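Local coordinates for protein orotidine 5'-phosphate decarboxylase (Pyrococcus horikoshii, PDB 2CZD) that probably catalyses the decarboxylation of orotidine 5'-monophosphate to UMP, the last step of de novo pyrimidine synthesis, as a homodimeric TIM barrel, at residues D62-R68 against S92-E98; T86-R90 against F124-E130. All blocks are in the same frame, centred on the assembly; numbering follows the deposited sequence.

In the fold
Both contacts lie on the outer, helical layer of one eight-stranded TIM barrel, in the sector that faces the second subunit; contact 1 uses helix 90-97, contact 2 the loop that leads into it and its first residue. Contact 1 (62-68 with 92-98) joins helix 64-76 to helix 90-97 and is partly buried: side-chain bonds to backbone oxygens form at the start of the two helices, beside substrate-binding residues, while a long salt bridge lies at its more exposed end. Contact 2 (86-90 with 124-130) ties that loop to helix 121-131 and is more buried, resting on aromatic and aliphatic packing with one strong salt bridge at its edge. The two meet where Asp62 packs against Val88.

Contact 1: D62-R68 against S92-E98; sequences DIPNTNR and SVMAVKE
Neighbouring outer helices of the TIM barrel, 64-76 and 90-97, meet at the end of the substrate-binding run, whose residues Asp62 to Thr66 belong to this contact. The short helical segments run nearly parallel, crossing at -27° with axes 7.9 Å apart. Ser92 hydroxyl OG donates to the backbone O of Asp62 over 2.8 Å, lying in the carbonyl plane. Its chi1 of -73° sets OG beside its own backbone N, and the same oxygen lies 3.3 Å from Pro64 CD. Asn67 returns the link: ND2 gives a nearly straight bond (168°) of 3.0 Å to Ser92 O, which lies in the amide plane, although the donor stands above the carbonyl plane of Ser92. The other end of that amide, OD1, accepts from the backbone N of Asp62, so both ends fix its rotation. Ala95 CB fits closely against the first turn of the opposing helix, 3.3 Å from Pro64 O, and Val96 CG2 lies against Asn67 CB. Farther out, the Arg68 chain bends at chi3, bringing one guanidinium face over Ala95 CB; at the group's edge Glu98 OE2 forms a long salt bridge to Arg68 NE (3.8 Å), and Asn65 OD1 takes a weak bond from NH1. Beneath, Val96 packs on strands 53-60, 81-85 and 101-105; across the dimer interface, Asp62 OD1 forms a salt bridge with Lys59 of the second subunit. Small residues between helices and side-chain bonds to backbone oxygens thus join adjacent helices of the (beta/alpha)8 barrel beside its composite active site.

Contact 2: T86-R90 against F124-E130; sequences TFVGR and FIEVANE
Phe87 and Thr86 of the type I turn that follows strand 81-85 of the TIM barrel pack against Phe124 and Val127 of outer helix 121-131. Thr86 sets its methyl toward that helix: CG2, anti to the backbone N, reaches Phe124 CD1 at 3.6 Å and Val127 CB at 3.8 Å, and CB sits over one face of the Phe124 ring. The far rim of this ring runs into Phe87, where CZ comes to 3.3 Å from Phe87 CD2, a tight touch; the two ring planes lie at 59°, in an oblique pairing. Beyond the turn, Arg90 stretches out from CG to NE and lays one guanidinium face over Val127 CG2, which is 3.4 Å from NH2. At the edge of the same group, Arg90 NE bonds to Glu130 OE2, 3.0 Å long and 167° at the hydrogen, with the oxygen in the guanidinium plane and met on its syn side, tilted 30° out of the carboxylate plane; NH2 adds a weak bond to each carboxylate oxygen. With an alanine at Arg90, Glu130 would probably lose its charged mate, Val127 CG2 its guanidinium cover and Glu115 of the second subunit its salt bridge with NH1. In the next shell, Thr86 OG1 bonds to Val105 O, holding the methyl on the helix side, while Met104 backs Thr86 and Val127 from strand 101-105. The second subunit covers the aromatic end, stacking its own Phe87 on Phe87 and presenting Phe116 edge-to-face with Phe124; its His110 NE2 is hydrogen-bonded to Val88 O.

Contact 1: D62-R68 against S92-E98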
ATOM      1  N   ASP B  62      -1.033  -4.660   3.682  1.00  8.50           N
ATOM      2  CA  ASP B  62      -2.283  -5.404   3.656  1.00  7.87           C
ATOM      3  C   ASP B  62      -2.220  -6.655   4.543  1.00  8.99           C
ATOM      4  O   ASP B  62      -1.225  -6.896   5.266  1.00  8.71           O
ATOM      5  CB  ASP B  62      -2.608  -5.799   2.206  1.00  9.31           C
ATOM      6  CG  ASP B  62      -4.091  -5.669   1.891  1.00 10.46           C
ATOM      7  OD1 ASP B  62      -4.904  -6.298   2.592  1.00 11.90           O
ATOM      8  OD2 ASP B  62      -4.448  -4.942   0.944  1.00 14.11           O
ATOM      9  N   ILE B  63      -3.300  -7.442   4.512  1.00  9.28           N
ATOM     10  CA  ILE B  63      -3.330  -8.684   5.270  1.00  9.10           C
ATOM     11  C   ILE B  63      -2.296  -9.636   4.652  1.00 10.74           C
ATOM     12  O   ILE B  63      -1.921  -9.509   3.474  1.00  9.68           O
ATOM     13  CB  ILE B  63      -4.737  -9.324   5.265  1.00 12.22           C
ATOM     14  CG1 ILE B  63      -5.113  -9.814   3.872  1.00 14.21           C
ATOM     15  CG2 ILE B  63      -5.745  -8.296   5.732  1.00 15.25           C
ATOM     16  CD1 ILE B  63      -6.492 -10.511   3.841  1.00 15.66           C
ATOM     17  N   PRO B  64      -1.825 -10.616   5.426  1.00 10.53           N
ATOM     18  CA  PRO B  64      -0.815 -11.539   4.900  1.00  9.48           C
ATOM     19  C   PRO B  64      -1.064 -12.144   3.529  1.00  8.48           C
ATOM     20  O   PRO B  64      -0.194 -12.076   2.659  1.00 10.93           O
ATOM     21  CB  PRO B  64      -0.693 -12.592   6.001  1.00  8.32           C
ATOM     22  CG  PRO B  64      -0.958 -11.787   7.245  1.00  9.71           C
ATOM     23  CD  PRO B  64      -2.125 -10.900   6.842  1.00 11.71           C
ATOM     24  N   ASN B  65      -2.242 -12.714   3.309  1.00  9.86           N
ATOM     25  CA  ASN B  65      -2.473 -13.327   2.012  1.00 10.15           C
ATOM     26  C   ASN B  65      -2.447 -12.351   0.843  1.00  8.68           C
ATOM     27  O   ASN B  65      -1.978 -12.697  -0.239  1.00  9.92           O
ATOM     28  CB  ASN B  65      -3.793 -14.091   1.970  1.00 12.60           C
ATOM     29  CG  ASN B  65      -3.892 -14.962   0.722  1.00 18.44           C
ATOM     30  OD1 ASN B  65      -3.109 -15.906   0.550  1.00 22.44           O
ATOM     31  ND2 ASN B  65      -4.833 -14.640  -0.165  1.00 20.73           N
ATOM     32  N   THR B  66      -2.973 -11.143   1.038  1.00  9.04           N
ATOM     33  CA  THR B  66      -2.973 -10.158  -0.036  1.00  9.42           C
ATOM     34  C   THR B  66      -1.547  -9.647  -0.272  1.00  9.30           C
ATOM     35  O   THR B  66      -1.145  -9.450  -1.416  1.00  8.10           O
ATOM     36  CB  THR B  66      -3.951  -9.036   0.284  1.00 10.65           C
ATOM     37  OG1 THR B  66      -5.260  -9.618   0.401  1.00  9.70           O
ATOM     38  CG2 THR B  66      -3.968  -7.969  -0.837  1.00  9.82           C
ATOM     39  N   ASN B  67      -0.781  -9.454   0.807  1.00  7.15           N
ATOM     40  CA  ASN B  67       0.614  -9.047   0.656  1.00  7.93           C
ATOM     41  C   ASN B  67       1.332 -10.119  -0.161  1.00  8.65           C
ATOM     42  O   ASN B  67       2.123  -9.814  -1.054  1.00  9.50           O
ATOM     43  CB  ASN B  67       1.299  -8.945   2.024  1.00  6.09           C
ATOM     44  CG  ASN B  67       1.249  -7.544   2.596  1.00  7.93           C
ATOM     45  OD1 ASN B  67       0.483  -6.699   2.130  1.00  8.67           O
ATOM     46  ND2 ASN B  67       2.067  -7.292   3.618  1.00  8.03           N
ATOM     47  N   ARG B  68       1.040 -11.380   0.150  1.00  7.62           N
ATOM     48  CA  ARG B  68       1.661 -12.500  -0.575  1.00  9.28           C
ATOM     49  C   ARG B  68       1.316 -12.473  -2.069  1.00  9.88           C
ATOM     50  O   ARG B  68       2.192 -12.630  -2.916  1.00  9.62           O
ATOM     51  CB  ARG B  68       1.199 -13.821   0.033  1.00  9.45           C
ATOM     52  CG  ARG B  68       1.627 -15.066  -0.741  1.00 13.95           C
ATOM     53  CD  ARG B  68       1.038 -16.300  -0.067  1.00 16.02           C
ATOM     54  NE  ARG B  68       1.630 -16.491   1.257  1.00 24.42           N
ATOM     55  CZ  ARG B  68       0.958 -16.396   2.402  1.00 24.47           C
ATOM     56  NH1 ARG B  68      -0.344 -16.123   2.397  1.00 28.67           N
ATOM     57  NH2 ARG B  68       1.594 -16.554   3.555  1.00 27.36           N
ATOM     58  N   SER B  92       2.311 -10.156   8.105  1.00  9.91           N
ATOM     59  CA  SER B  92       2.238  -9.455   6.835  1.00  8.65           C
ATOM     60  C   SER B  92       3.631  -9.223   6.249  1.00  8.16           C
ATOM     61  O   SER B  92       3.794  -9.266   5.027  1.00  8.83           O
ATOM     62  CB  SER B  92       1.468  -8.142   6.983  1.00  9.30           C
ATOM     63  OG  SER B  92       0.079  -8.422   7.146  1.00  9.52           O
ATOM     64  N   VAL B  93       4.638  -9.017   7.105  1.00  6.35           N
ATOM     65  CA  VAL B  93       6.005  -8.841   6.612  1.00  7.95           C
ATOM     66  C   VAL B  93       6.526 -10.184   6.101  1.00  8.67           C
ATOM     67  O   VAL B  93       7.053 -10.271   4.977  1.00  8.19           O
ATOM     68  CB  VAL B  93       6.949  -8.373   7.729  1.00  7.68           C
ATOM     69  CG1 VAL B  93       8.376  -8.315   7.199  1.00  9.56           C
ATOM     70  CG2 VAL B  93       6.534  -6.985   8.222  1.00  7.92           C
ATOM     71  N   MET B  94       6.350 -11.243   6.902  1.00  8.02           N
ATOM     72  CA  MET B  94       6.877 -12.536   6.486  1.00  8.87           C
ATOM     73  C   MET B  94       6.198 -13.116   5.253  1.00  8.53           C
ATOM     74  O   MET B  94       6.816 -13.889   4.505  1.00  9.47           O
ATOM     75  CB  MET B  94       6.838 -13.531   7.656  1.00 10.24           C
ATOM     76  CG  MET B  94       7.844 -13.225   8.762  1.00 10.77           C
ATOM     77  SD  MET B  94       9.559 -13.099   8.188  1.00 12.03           S
ATOM     78  CE  MET B  94       9.864 -14.726   7.662  1.00 17.57           C
ATOM     79  N   ALA B  95       4.956 -12.712   4.995  1.00  7.26           N
ATOM     80  CA  ALA B  95       4.277 -13.208   3.789  1.00  7.30           C
ATOM     81  C   ALA B  95       4.987 -12.724   2.523  1.00  9.96           C
ATOM     82  O   ALA B  95       4.937 -13.390   1.475  1.00 11.58           O
ATOM     83  CB  ALA B  95       2.820 -12.787   3.772  1.00  8.99           C
ATOM     84  N   VAL B  96       5.642 -11.568   2.619  1.00  7.59           N
ATOM     85  CA  VAL B  96       6.392 -11.027   1.498  1.00  7.60           C
ATOM     86  C   VAL B  96       7.802 -11.621   1.489  1.00  9.51           C
ATOM     87  O   VAL B  96       8.282 -12.028   0.437  1.00  8.56           O
ATOM     88  CB  VAL B  96       6.506  -9.481   1.592  1.00  7.82           C
ATOM     89  CG1 VAL B  96       7.234  -8.926   0.376  1.00  8.47           C
ATOM     90  CG2 VAL B  96       5.102  -8.866   1.690  1.00 11.59           C
ATOM     91  N   LYS B  97       8.465 -11.667   2.644  1.00  8.58           N
ATOM     92  CA  LYS B  97       9.840 -12.193   2.724  1.00  9.63           C
ATOM     93  C   LYS B  97       9.929 -13.654   2.231  1.00 10.06           C
ATOM     94  O   LYS B  97      10.949 -14.096   1.717  1.00  9.80           O
ATOM     95  CB  LYS B  97      10.350 -12.104   4.165  1.00  8.16           C
ATOM     96  CG  LYS B  97      11.845 -12.318   4.290  1.00  7.94           C
ATOM     97  CD  LYS B  97      12.260 -12.128   5.719  1.00  8.97           C
ATOM     98  CE  LYS B  97      13.780 -12.017   5.867  1.00 14.04           C
ATOM     99  NZ  LYS B  97      14.498 -13.196   5.311  1.00 15.27           N
ATOM    100  N   GLU B  98       8.848 -14.389   2.391  1.00 10.19           N
ATOM    101  CA  GLU B  98       8.809 -15.766   1.927  1.00 13.01           C
ATOM    102  C   GLU B  98       9.097 -15.848   0.432  1.00 14.20           C
ATOM    103  O   GLU B  98       9.699 -16.820  -0.024  1.00 15.26           O
ATOM    104  CB  GLU B  98       7.427 -16.347   2.208  1.00 15.01           C
ATOM    105  CG  GLU B  98       7.165 -17.742   1.691  1.00 19.97           C
ATOM    106  CD  GLU B  98       5.749 -18.190   2.040  1.00 26.37           C
ATOM    107  OE1 GLU B  98       5.477 -18.379   3.242  1.00 34.95           O
ATOM    108  OE2 GLU B  98       4.901 -18.339   1.128  1.00 33.45           O
TER

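Contact 2: T86-R90 against F124-E130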
ATOM      1  N   THR B  86       6.120  -2.161   8.585  1.00  7.78           N
ATOM      2  CA  THR B  86       6.288  -2.975   9.785  1.00  6.96           C
ATOM      3  C   THR B  86       4.999  -2.935  10.617  1.00  8.18           C
ATOM      4  O   THR B  86       4.669  -3.907  11.300  1.00  8.84           O
ATOM      5  CB  THR B  86       7.421  -2.407  10.676  1.00  8.27           C
ATOM      6  OG1 THR B  86       8.625  -2.349   9.906  1.00  8.29           O
ATOM      7  CG2 THR B  86       7.690  -3.297  11.877  1.00 11.88           C
ATOM      8  N   PHE B  87       4.281  -1.806  10.541  1.00  7.71           N
ATOM      9  CA  PHE B  87       3.076  -1.523  11.357  1.00  8.93           C
ATOM     10  C   PHE B  87       1.973  -2.571  11.342  1.00  9.12           C
ATOM     11  O   PHE B  87       1.327  -2.801  12.359  1.00 10.09           O
ATOM     12  CB  PHE B  87       2.478  -0.162  10.902  1.00 10.03           C
ATOM     13  CG  PHE B  87       1.959   0.736  12.009  1.00 16.45           C
ATOM     14  CD1 PHE B  87       0.915   0.341  12.833  1.00 17.88           C
ATOM     15  CD2 PHE B  87       2.486   2.016  12.180  1.00 14.05           C
ATOM     16  CE1 PHE B  87       0.402   1.217  13.827  1.00 12.39           C
ATOM     17  CE2 PHE B  87       1.966   2.896  13.182  1.00 11.61           C
ATOM     18  CZ  PHE B  87       0.938   2.477  13.987  1.00 11.60           C
ATOM     19  N   VAL B  88       1.770  -3.216  10.199  1.00  7.57           N
ATOM     20  CA  VAL B  88       0.691  -4.169  10.043  1.00  7.92           C
ATOM     21  C   VAL B  88       0.945  -5.523  10.689  1.00 10.30           C
ATOM     22  O   VAL B  88       0.033  -6.328  10.816  1.00  9.66           O
ATOM     23  CB  VAL B  88       0.328  -4.269   8.525  1.00  9.38           C
ATOM     24  CG1 VAL B  88      -0.831  -5.222   8.273  1.00 10.09           C
ATOM     25  CG2 VAL B  88      -0.088  -2.872   8.040  1.00 14.66           C
ATOM     26  N   GLY B  89       2.179  -5.775  11.109  1.00  7.04           N
ATOM     27  CA  GLY B  89       2.437  -7.038  11.775  1.00  7.87           C
ATOM     28  C   GLY B  89       3.500  -7.890  11.115  1.00  8.33           C
ATOM     29  O   GLY B  89       3.766  -7.755   9.925  1.00  8.60           O
ATOM     30  N   ARG B  90       4.094  -8.774  11.908  1.00  7.84           N
ATOM     31  CA  ARG B  90       5.139  -9.673  11.433  1.00  7.80           C
ATOM     32  C   ARG B  90       4.631 -10.683  10.391  1.00  9.29           C
ATOM     33  O   ARG B  90       5.376 -11.056   9.487  1.00  9.39           O
ATOM     34  CB  ARG B  90       5.739 -10.418  12.625  1.00  8.59           C
ATOM     35  CG  ARG B  90       6.465  -9.490  13.586  1.00 13.37           C
ATOM     36  CD  ARG B  90       6.706 -10.203  14.920  1.00 15.76           C
ATOM     37  NE  ARG B  90       7.566  -9.473  15.864  1.00 24.28           N
ATOM     38  CZ  ARG B  90       7.221  -8.410  16.600  1.00 28.31           C
ATOM     39  NH1 ARG B  90       6.002  -7.872  16.535  1.00 26.19           N
ATOM     40  NH2 ARG B  90       8.110  -7.903  17.459  1.00 29.46           N
ATOM     41  N   PHE B 124       9.811  -0.567  15.963  1.00 11.11           N
ATOM     42  CA  PHE B 124       9.889  -1.115  14.617  1.00 10.18           C
ATOM     43  C   PHE B 124      11.316  -1.580  14.320  1.00 10.34           C
ATOM     44  O   PHE B 124      11.522  -2.557  13.591  1.00  9.32           O
ATOM     45  CB  PHE B 124       9.436  -0.080  13.574  1.00  9.76           C
ATOM     46  CG  PHE B 124       7.972   0.276  13.664  1.00  9.46           C
ATOM     47  CD1 PHE B 124       7.051  -0.633  14.175  1.00 10.81           C
ATOM     48  CD2 PHE B 124       7.515   1.500  13.170  1.00 12.46           C
ATOM     49  CE1 PHE B 124       5.683  -0.336  14.192  1.00 11.05           C
ATOM     50  CE2 PHE B 124       6.144   1.811  13.185  1.00 10.50           C
ATOM     51  CZ  PHE B 124       5.235   0.890  13.693  1.00  9.85           C
ATOM     52  N   ILE B 125      12.310  -0.876  14.857  1.00 10.28           N
ATOM     53  CA  ILE B 125      13.688  -1.324  14.641  1.00 10.49           C
ATOM     54  C   ILE B 125      13.887  -2.699  15.318  1.00 10.64           C
ATOM     55  O   ILE B 125      14.560  -3.572  14.766  1.00 10.53           O
ATOM     56  CB  ILE B 125      14.697  -0.302  15.189  1.00 10.75           C
ATOM     57  CG1 ILE B 125      14.686   0.944  14.303  1.00 11.69           C
ATOM     58  CG2 ILE B 125      16.108  -0.908  15.217  1.00  9.96           C
ATOM     59  CD1 ILE B 125      15.422   2.108  14.945  1.00 11.46           C
ATOM     60  N   GLU B 126      13.309  -2.893  16.505  1.00  9.06           N
ATOM     61  CA  GLU B 126      13.418  -4.183  17.175  1.00 11.28           C
ATOM     62  C   GLU B 126      12.778  -5.255  16.297  1.00 10.88           C
ATOM     63  O   GLU B 126      13.301  -6.362  16.198  1.00 11.93           O
ATOM     64  CB  GLU B 126      12.718  -4.150  18.540  1.00 14.11           C
ATOM     65  CG  GLU B 126      13.344  -3.159  19.507  1.00 20.35           C
ATOM     66  CD  GLU B 126      12.574  -3.040  20.805  1.00 26.04           C
ATOM     67  OE1 GLU B 126      11.334  -3.189  20.782  1.00 24.81           O
ATOM     68  OE2 GLU B 126      13.214  -2.777  21.850  1.00 31.54           O
ATOM     69  N   VAL B 127      11.642  -4.957  15.666  1.00 11.29           N
ATOM     70  CA  VAL B 127      11.030  -5.967  14.793  1.00  9.66           C
ATOM     71  C   VAL B 127      11.965  -6.255  13.615  1.00 10.78           C
ATOM     72  O   VAL B 127      12.160  -7.407  13.244  1.00  9.15           O
ATOM     73  CB  VAL B 127       9.643  -5.520  14.238  1.00  7.92           C
ATOM     74  CG1 VAL B 127       9.082  -6.597  13.327  1.00 11.12           C
ATOM     75  CG2 VAL B 127       8.669  -5.220  15.371  1.00 10.61           C
ATOM     76  N   ALA B 128      12.537  -5.213  13.011  1.00  8.00           N
ATOM     77  CA  ALA B 128      13.476  -5.428  11.910  1.00 10.01           C
ATOM     78  C   ALA B 128      14.680  -6.269  12.400  1.00 10.22           C
ATOM     79  O   ALA B 128      15.188  -7.115  11.683  1.00 11.92           O
ATOM     80  CB  ALA B 128      13.958  -4.084  11.355  1.00  9.64           C
ATOM     81  N   ASN B 129      15.138  -6.041  13.626  1.00  9.17           N
ATOM     82  CA  ASN B 129      16.262  -6.831  14.119  1.00 10.59           C
ATOM     83  C   ASN B 129      15.900  -8.316  14.214  1.00 13.02           C
ATOM     84  O   ASN B 129      16.749  -9.182  14.002  1.00 14.78           O
ATOM     85  CB  ASN B 129      16.716  -6.300  15.474  1.00 10.26           C
ATOM     86  CG  ASN B 129      17.454  -4.991  15.356  1.00 11.51           C
ATOM     87  OD1 ASN B 129      17.894  -4.613  14.262  1.00 12.73           O
ATOM     88  ND2 ASN B 129      17.613  -4.300  16.476  1.00 11.85           N
ATOM     89  N   GLU B 130      14.638  -8.609  14.515  1.00 11.72           N
ATOM     90  CA  GLU B 130      14.182  -9.989  14.633  1.00 13.82           C
ATOM     91  C   GLU B 130      14.071 -10.624  13.255  1.00 11.26           C
ATOM     92  O   GLU B 130      14.540 -11.744  13.021  1.00 13.57           O
ATOM     93  CB  GLU B 130      12.792 -10.048  15.285  1.00 16.60           C
ATOM     94  CG  GLU B 130      12.701  -9.677  16.761  1.00 23.68           C
ATOM     95  CD  GLU B 130      11.263  -9.790  17.304  1.00 29.27           C
ATOM     96  OE1 GLU B 130      11.045  -9.424  18.476  1.00 30.46           O
ATOM     97  OE2 GLU B 130      10.348 -10.244  16.566  1.00 32.29           O
TER